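Local coordinates for putative uncharacterized protein (Magnetospirillum magneticum, PDB 3TBN) that binds two [2Fe-2S] clusters through a pair of CDGSH-type motifs in a single chain, its cellular role being uncharacterised, at residues 20-25 and 40-45; 28-33 and 58-63. All blocks are in the same frame, centred on the assembly; numbering follows the deposited sequence.

Interaction 1 (20-25 and 40-45). With FES (Fe2/s2 (inorganic) cluster), chain B.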
loop_
_atom_site.group_PDB
_atom_site.type_symbol
_atom_site.label_atom_id
_atom_site.label_comp_id
_atom_site.label_asym_id
_atom_site.label_seq_id
_atom_site.Cartn_x
_atom_site.Cartn_y
_atom_site.Cartn_z
ATOM N N TYR A 20 7.522 -3.006 1.894
ATOM C CA TYR A 20 8.048 -2.273 3.031
ATOM C C TYR A 20 7.885 -3.140 4.273
ATOM O O TYR A 20 6.786 -3.248 4.819
ATOM C CB TYR A 20 7.261 -0.984 3.236
ATOM C CG TYR A 20 7.524 0.105 2.221
ATOM C CD1 TYR A 20 8.569 0.998 2.396
ATOM C CD2 TYR A 20 6.707 0.264 1.108
ATOM C CE1 TYR A 20 8.808 2.012 1.483
ATOM C CE2 TYR A 20 6.935 1.277 0.191
ATOM C CZ TYR A 20 7.983 2.149 0.383
ATOM O OH TYR A 20 8.201 3.154 -0.532
ATOM N N PRO A 21 8.970 -3.769 4.736
ATOM C CA PRO A 21 8.872 -4.572 5.955
ATOM C C PRO A 21 8.742 -3.665 7.162
ATOM O O PRO A 21 9.485 -2.688 7.284
ATOM C CB PRO A 21 10.207 -5.328 5.995
ATOM C CG PRO A 21 10.845 -5.110 4.655
ATOM C CD PRO A 21 10.316 -3.815 4.148
ATOM N N VAL A 22 7.812 -3.983 8.047
ATOM C CA VAL A 22 7.628 -3.205 9.261
ATOM C C VAL A 22 7.326 -4.157 10.401
ATOM O O VAL A 22 6.479 -5.033 10.271
ATOM C CB VAL A 22 6.463 -2.203 9.138
ATOM C CG1 VAL A 22 6.342 -1.389 10.420
ATOM C CG2 VAL A 22 6.651 -1.291 7.933
ATOM N N THR A 23 8.029 -3.995 11.513
ATOM C CA THR A 23 7.712 -4.740 12.719
ATOM C C THR A 23 6.444 -4.139 13.298
ATOM O O THR A 23 6.394 -2.940 13.562
ATOM C CB THR A 23 8.860 -4.659 13.733
ATOM O OG1 THR A 23 10.053 -5.179 13.132
ATOM C CG2 THR A 23 8.524 -5.460 14.982
ATOM N N VAL A 24 5.415 -4.966 13.462
ATOM C CA VAL A 24 4.122 -4.505 13.949
ATOM C C VAL A 24 3.807 -5.054 15.336
ATOM O O VAL A 24 4.320 -6.102 15.747
ATOM C CB VAL A 24 2.978 -4.867 12.965
ATOM C CG1 VAL A 24 3.146 -4.107 11.654
ATOM C CG2 VAL A 24 2.909 -6.374 12.724
ATOM N N GLU A 25 2.960 -4.316 16.046
ATOM C CA GLU A 25 2.532 -4.653 17.393
ATOM C C GLU A 25 1.142 -5.270 17.365
ATOM O O GLU A 25 0.242 -4.774 16.688
ATOM C CB GLU A 25 2.500 -3.396 18.260
ATOM C CG GLU A 25 3.823 -2.655 18.357
ATOM C CD GLU A 25 3.697 -1.379 19.164
ATOM O OE1 GLU A 25 3.611 -0.294 18.558
ATOM O OE2 GLU A 25 3.664 -1.464 20.409
ATOM N N ALA A 40 5.315 8.918 3.909
ATOM C CA ALA A 40 5.707 8.086 5.043
ATOM C C ALA A 40 5.380 6.619 4.754
ATOM O O ALA A 40 4.787 5.931 5.584
ATOM C CB ALA A 40 5.009 8.558 6.314
ATOM N N GLN A 41 5.765 6.139 3.576
ATOM C CA GLN A 41 5.423 4.781 3.171
ATOM C C GLN A 41 5.912 3.782 4.211
ATOM O O GLN A 41 6.997 3.936 4.766
ATOM C CB GLN A 41 6.061 4.451 1.825
ATOM C CG GLN A 41 5.469 5.205 0.653
ATOM C CD GLN A 41 4.034 4.819 0.383
ATOM O OE1 GLN A 41 3.620 3.695 0.643
ATOM N NE2 GLN A 41 3.265 5.757 -0.153
ATOM N N PRO A 42 5.142 2.714 4.445
ATOM C CA PRO A 42 3.937 2.307 3.717
ATOM C C PRO A 42 2.627 2.850 4.287
ATOM O O PRO A 42 1.573 2.337 3.924
ATOM C CB PRO A 42 3.968 0.788 3.867
ATOM C CG PRO A 42 4.547 0.589 5.230
ATOM C CD PRO A 42 5.601 1.660 5.371
ATOM N N PHE A 43 2.688 3.852 5.158
ATOM C CA PHE A 43 1.505 4.307 5.881
ATOM C C PHE A 43 0.911 5.580 5.308
ATOM O O PHE A 43 1.621 6.436 4.802
ATOM C CB PHE A 43 1.857 4.480 7.355
ATOM C CG PHE A 43 2.442 3.242 7.950
ATOM C CD1 PHE A 43 3.761 3.199 8.374
ATOM C CD2 PHE A 43 1.685 2.085 8.017
ATOM C CE1 PHE A 43 4.297 2.026 8.895
ATOM C CE2 PHE A 43 2.217 0.918 8.528
ATOM C CZ PHE A 43 3.522 0.890 8.966
ATOM N N CYS A 44 -0.407 5.681 5.405
ATOM C CA CYS A 44 -1.157 6.832 4.928
ATOM C C CYS A 44 -0.755 8.098 5.666
ATOM O O CYS A 44 -0.634 8.085 6.884
ATOM C CB CYS A 44 -2.643 6.555 5.150
ATOM S SG CYS A 44 -3.779 7.883 4.691
ATOM N N ASP A 45 -0.563 9.193 4.933
ATOM C CA ASP A 45 -0.313 10.490 5.559
ATOM C C ASP A 45 -1.325 11.535 5.102
ATOM O O ASP A 45 -1.126 12.728 5.315
ATOM C CB ASP A 45 1.134 10.971 5.331
ATOM C CG ASP A 45 1.415 11.396 3.899
ATOM O OD1 ASP A 45 0.510 11.295 3.044
ATOM O OD2 ASP A 45 2.565 11.823 3.633
HETATM FE FE1 FES B . -3.682 7.934 2.350
HETATM FE FE2 FES B . -2.095 7.055 0.345
HETATM S S1 FES B . -1.754 8.804 1.662
HETATM S S2 FES B . -3.984 6.118 1.070
#
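Gln-41 lays its CB over one face of the Tyr-20 ring in a CH-pi contact, 3.8 Å from the ring centroid and 29° off the normal. The methylene is displaced toward the hydroxyl-bearing end of the ring, with CB only 3.3 Å from Tyr-20 CZ. The Gln-41 chain bends at chi2, keeping CG near the tyrosine hydroxyl while the amide, its plane 35° from the ring's, finds its partners elsewhere: OE1 accepts a hydrogen bond from Lys-72 NZ and NE2 gives one to Ser-38 O. The other contacts between strand and loop are apolar. Pro-42, which follows a cis peptide bond, sets CG 3.7 Å from Tyr-20 CB and 3.9 Å from Val-22 CG2, the valine methyl and the proline ring reaching toward each other. Within the loop, the same CG sits over the centre of the Phe-43 ring. This is the cluster-binding loop of a CDGSH motif, packed against strand 20-24, and Cys-44 SG, farther along the loop, binds iron FE1 at 2.3 Å, the same iron being held by His-48 ND1. Val-22 CG1, anti to its own N (chi1 -178°), comes to the rim of the Phe-43 ring in the ring plane, 3.9 Å from CZ. Phe-68 of strand 64-68 meets that ring edge-to-face.

Interaction 2 (28-33 and 58-63). With FES (Fe2/s2 (inorganic) cluster), chain B.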
loop_
_atom_site.group_PDB
_atom_site.type_symbol
_atom_site.label_atom_id
_atom_site.label_comp_id
_atom_site.label_asym_id
_atom_site.label_seq_id
_atom_site.Cartn_x
_atom_site.Cartn_y
_atom_site.Cartn_z
ATOM N N LYS A 28 -2.596 -3.321 17.401
ATOM C CA LYS A 28 -2.538 -1.932 16.965
ATOM C C LYS A 28 -2.971 -1.846 15.508
ATOM O O LYS A 28 -2.635 -2.710 14.708
ATOM C CB LYS A 28 -1.124 -1.372 17.140
ATOM C CG LYS A 28 -0.974 0.071 16.685
ATOM C CD LYS A 28 0.334 0.679 17.151
ATOM C CE LYS A 28 0.271 1.048 18.623
ATOM N NZ LYS A 28 1.499 1.760 19.052
ATOM N N THR A 29 -3.736 -0.814 15.171
ATOM C CA THR A 29 -4.214 -0.634 13.810
ATOM C C THR A 29 -3.274 0.269 13.017
ATOM O O THR A 29 -2.964 1.387 13.430
ATOM C CB THR A 29 -5.632 -0.049 13.797
ATOM O OG1 THR A 29 -6.510 -0.900 14.547
ATOM C CG2 THR A 29 -6.144 0.081 12.375
ATOM N N TYR A 30 -2.830 -0.258 11.878
ATOM C CA TYR A 30 -1.982 0.440 10.921
ATOM C C TYR A 30 -2.832 0.828 9.722
ATOM O O TYR A 30 -3.745 0.106 9.335
ATOM C CB TYR A 30 -0.820 -0.471 10.484
ATOM C CG TYR A 30 0.065 -0.836 11.649
ATOM C CD1 TYR A 30 1.218 -0.114 11.923
ATOM C CD2 TYR A 30 -0.291 -1.857 12.521
ATOM C CE1 TYR A 30 2.004 -0.410 13.020
ATOM C CE2 TYR A 30 0.492 -2.162 13.619
ATOM C CZ TYR A 30 1.633 -1.433 13.865
ATOM O OH TYR A 30 2.398 -1.737 14.964
ATOM N N HIS A 31 -2.527 1.969 9.128
ATOM C CA HIS A 31 -3.302 2.464 8.004
ATOM C C HIS A 31 -2.407 2.505 6.784
ATOM O O HIS A 31 -1.553 3.375 6.645
ATOM C CB HIS A 31 -3.898 3.824 8.354
ATOM C CG HIS A 31 -4.734 3.780 9.593
ATOM N ND1 HIS A 31 -6.069 3.444 9.572
ATOM C CD2 HIS A 31 -4.412 3.958 10.896
ATOM C CE1 HIS A 31 -6.544 3.451 10.804
ATOM N NE2 HIS A 31 -5.557 3.760 11.626
ATOM N N TRP A 32 -2.570 1.501 5.933
ATOM C CA TRP A 32 -1.738 1.324 4.754
ATOM C C TRP A 32 -2.121 2.297 3.657
ATOM O O TRP A 32 -3.302 2.450 3.338
ATOM C CB TRP A 32 -1.919 -0.101 4.247
ATOM C CG TRP A 32 -1.198 -0.423 2.978
ATOM C CD1 TRP A 32 0.146 -0.553 2.812
ATOM C CD2 TRP A 32 -1.789 -0.691 1.700
ATOM N NE1 TRP A 32 0.434 -0.885 1.511
ATOM C CE2 TRP A 32 -0.737 -0.975 0.805
ATOM C CE3 TRP A 32 -3.103 -0.717 1.226
ATOM C CZ2 TRP A 32 -0.962 -1.291 -0.536
ATOM C CZ3 TRP A 32 -3.323 -1.023 -0.108
ATOM C CH2 TRP A 32 -2.259 -1.308 -0.972
ATOM N N CYS A 33 -1.117 2.950 3.083
ATOM C CA CYS A 33 -1.314 3.801 1.920
ATOM C C CYS A 33 -1.607 2.958 0.683
ATOM O O CYS A 33 -0.763 2.199 0.215
ATOM C CB CYS A 33 -0.075 4.660 1.679
ATOM S SG CYS A 33 -0.191 5.664 0.168
ATOM N N TYR A 58 -5.271 -2.210 8.980
ATOM C CA TYR A 58 -4.689 -3.526 9.191
ATOM C C TYR A 58 -4.342 -3.656 10.663
ATOM O O TYR A 58 -3.553 -2.881 11.185
ATOM C CB TYR A 58 -3.426 -3.682 8.343
ATOM C CG TYR A 58 -2.663 -4.962 8.595
ATOM C CD1 TYR A 58 -3.094 -6.168 8.063
ATOM C CD2 TYR A 58 -1.501 -4.961 9.355
ATOM C CE1 TYR A 58 -2.396 -7.338 8.293
ATOM C CE2 TYR A 58 -0.799 -6.121 9.587
ATOM C CZ TYR A 58 -1.249 -7.306 9.055
ATOM O OH TYR A 58 -0.545 -8.465 9.285
ATOM N N THR A 59 -4.938 -4.639 11.331
ATOM C CA THR A 59 -4.696 -4.859 12.747
ATOM C C THR A 59 -4.197 -6.283 12.936
ATOM O O THR A 59 -4.978 -7.228 12.866
ATOM C CB THR A 59 -5.979 -4.668 13.572
ATOM O OG1 THR A 59 -6.570 -3.401 13.260
ATOM C CG2 THR A 59 -5.672 -4.740 15.063
ATOM N N PRO A 60 -2.888 -6.451 13.157
ATOM C CA PRO A 60 -2.359 -7.812 13.282
ATOM C C PRO A 60 -2.755 -8.464 14.595
ATOM O O PRO A 60 -2.854 -7.793 15.620
ATOM C CB PRO A 60 -0.843 -7.607 13.209
ATOM C CG PRO A 60 -0.628 -6.217 13.696
ATOM C CD PRO A 60 -1.832 -5.429 13.272
ATOM N N ASP A 61 -2.985 -9.773 14.551
ATOM C CA ASP A 61 -3.347 -10.538 15.739
ATOM C C ASP A 61 -2.151 -10.701 16.671
ATOM O O ASP A 61 -2.305 -10.769 17.891
ATOM C CB ASP A 61 -3.874 -11.921 15.342
ATOM C CG ASP A 61 -5.196 -11.855 14.603
ATOM O OD1 ASP A 61 -6.039 -11.002 14.955
ATOM O OD2 ASP A 61 -5.397 -12.662 13.670
ATOM N N LYS A 62 -0.957 -10.767 16.094
ATOM C CA LYS A 62 0.250 -10.942 16.891
ATOM C C LYS A 62 1.423 -10.127 16.356
ATOM O O LYS A 62 1.405 -9.642 15.223
ATOM C CB LYS A 62 0.621 -12.426 16.983
ATOM C CG LYS A 62 0.755 -13.139 15.647
ATOM C CD LYS A 62 0.952 -14.635 15.859
ATOM C CE LYS A 62 1.525 -15.317 14.629
ATOM N NZ LYS A 62 1.885 -16.735 14.907
ATOM N N ALA A 63 2.432 -9.958 17.201
ATOM C CA ALA A 63 3.626 -9.215 16.833
ATOM C C ALA A 63 4.406 -9.986 15.784
ATOM O O ALA A 63 4.414 -11.217 15.782
ATOM C CB ALA A 63 4.490 -8.971 18.055
HETATM FE FE1 FES B . -3.682 7.934 2.350
HETATM FE FE2 FES B . -2.095 7.055 0.345
HETATM S S1 FES B . -1.754 8.804 1.662
HETATM S S2 FES B . -3.984 6.118 1.070
#
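Tyr-58 and Tyr-30 face each other as an antiparallel hydrogen-bonded pair, their CA atoms 5.1 Å apart, and with Thr-59 they bury the most surface here. Two backbone bonds of equal length close the pair. Tyr-30 N donates to Tyr-58 O over 2.8 Å in a nearly straight bond (177° at the hydrogen), although the donor is tilted out of the carbonyl plane; Tyr-58 N returns the bond to Tyr-30 O in the carbonyl plane, but more bent, at 146°. The side chains of the two tyrosines leave on the same face of this two-stranded sheet, formed by strands 30-32 and 56-58. Tyr-30 turns its ring edge to segment 58-63: Tyr-58 O lies in the ring plane, and Pro-60 CD is 4.0 Å from Tyr-30 CD2. The Tyr-30 hydroxyl is paired with Glu-25 of the other contact. Tyr-58 swings CG anti to its backbone N (chi1 174°), and its ring meets Phe-68 with the planes almost perpendicular. Thr-59 reaches across with its hydroxyl, OG1 lying 2.8 Å from Thr-29 OG1 in a hydrogen bond that either could donate. Its CA-H also points at Lys-28 O, 3.6 Å away, and Pro-60 CD approaches the same oxygen at 3.2 Å. The sheet thus joins the two CDGSH-type sequence regions of the chain. Backbone bonds fix the register of the pair, and the threonine hydroxyls add a side-chain bond just beyond it; three hydrogen bonds cross here beside a single apolar side-chain contact, consistent with a join made mainly by polar pairing.

In the fold
The two interactions have centres 9 Å apart and alternate along the chain. They meet directly: Glu-25 N of interaction 1 lies 2.9 Å from Tyr-30 OH of interaction 2, and Cys-44 N lies 2.9 Å from His-31 O, both probable hydrogen bonds. Pro-42 O also packs on Trp-32 CD1. Both contacts lead to one [2Fe-2S] cluster, with Cys-44 on FE1 and Cys-33 on FE2, where Cys-35 is the second protein ligand; the Gln-41 side chain comes within about 3 Å of that of Cys-33. The second cluster is nearer to interaction 1, about 7 Å from the Tyr-20 side chain, than to interaction 2, about 14 Å from that of Tyr-58.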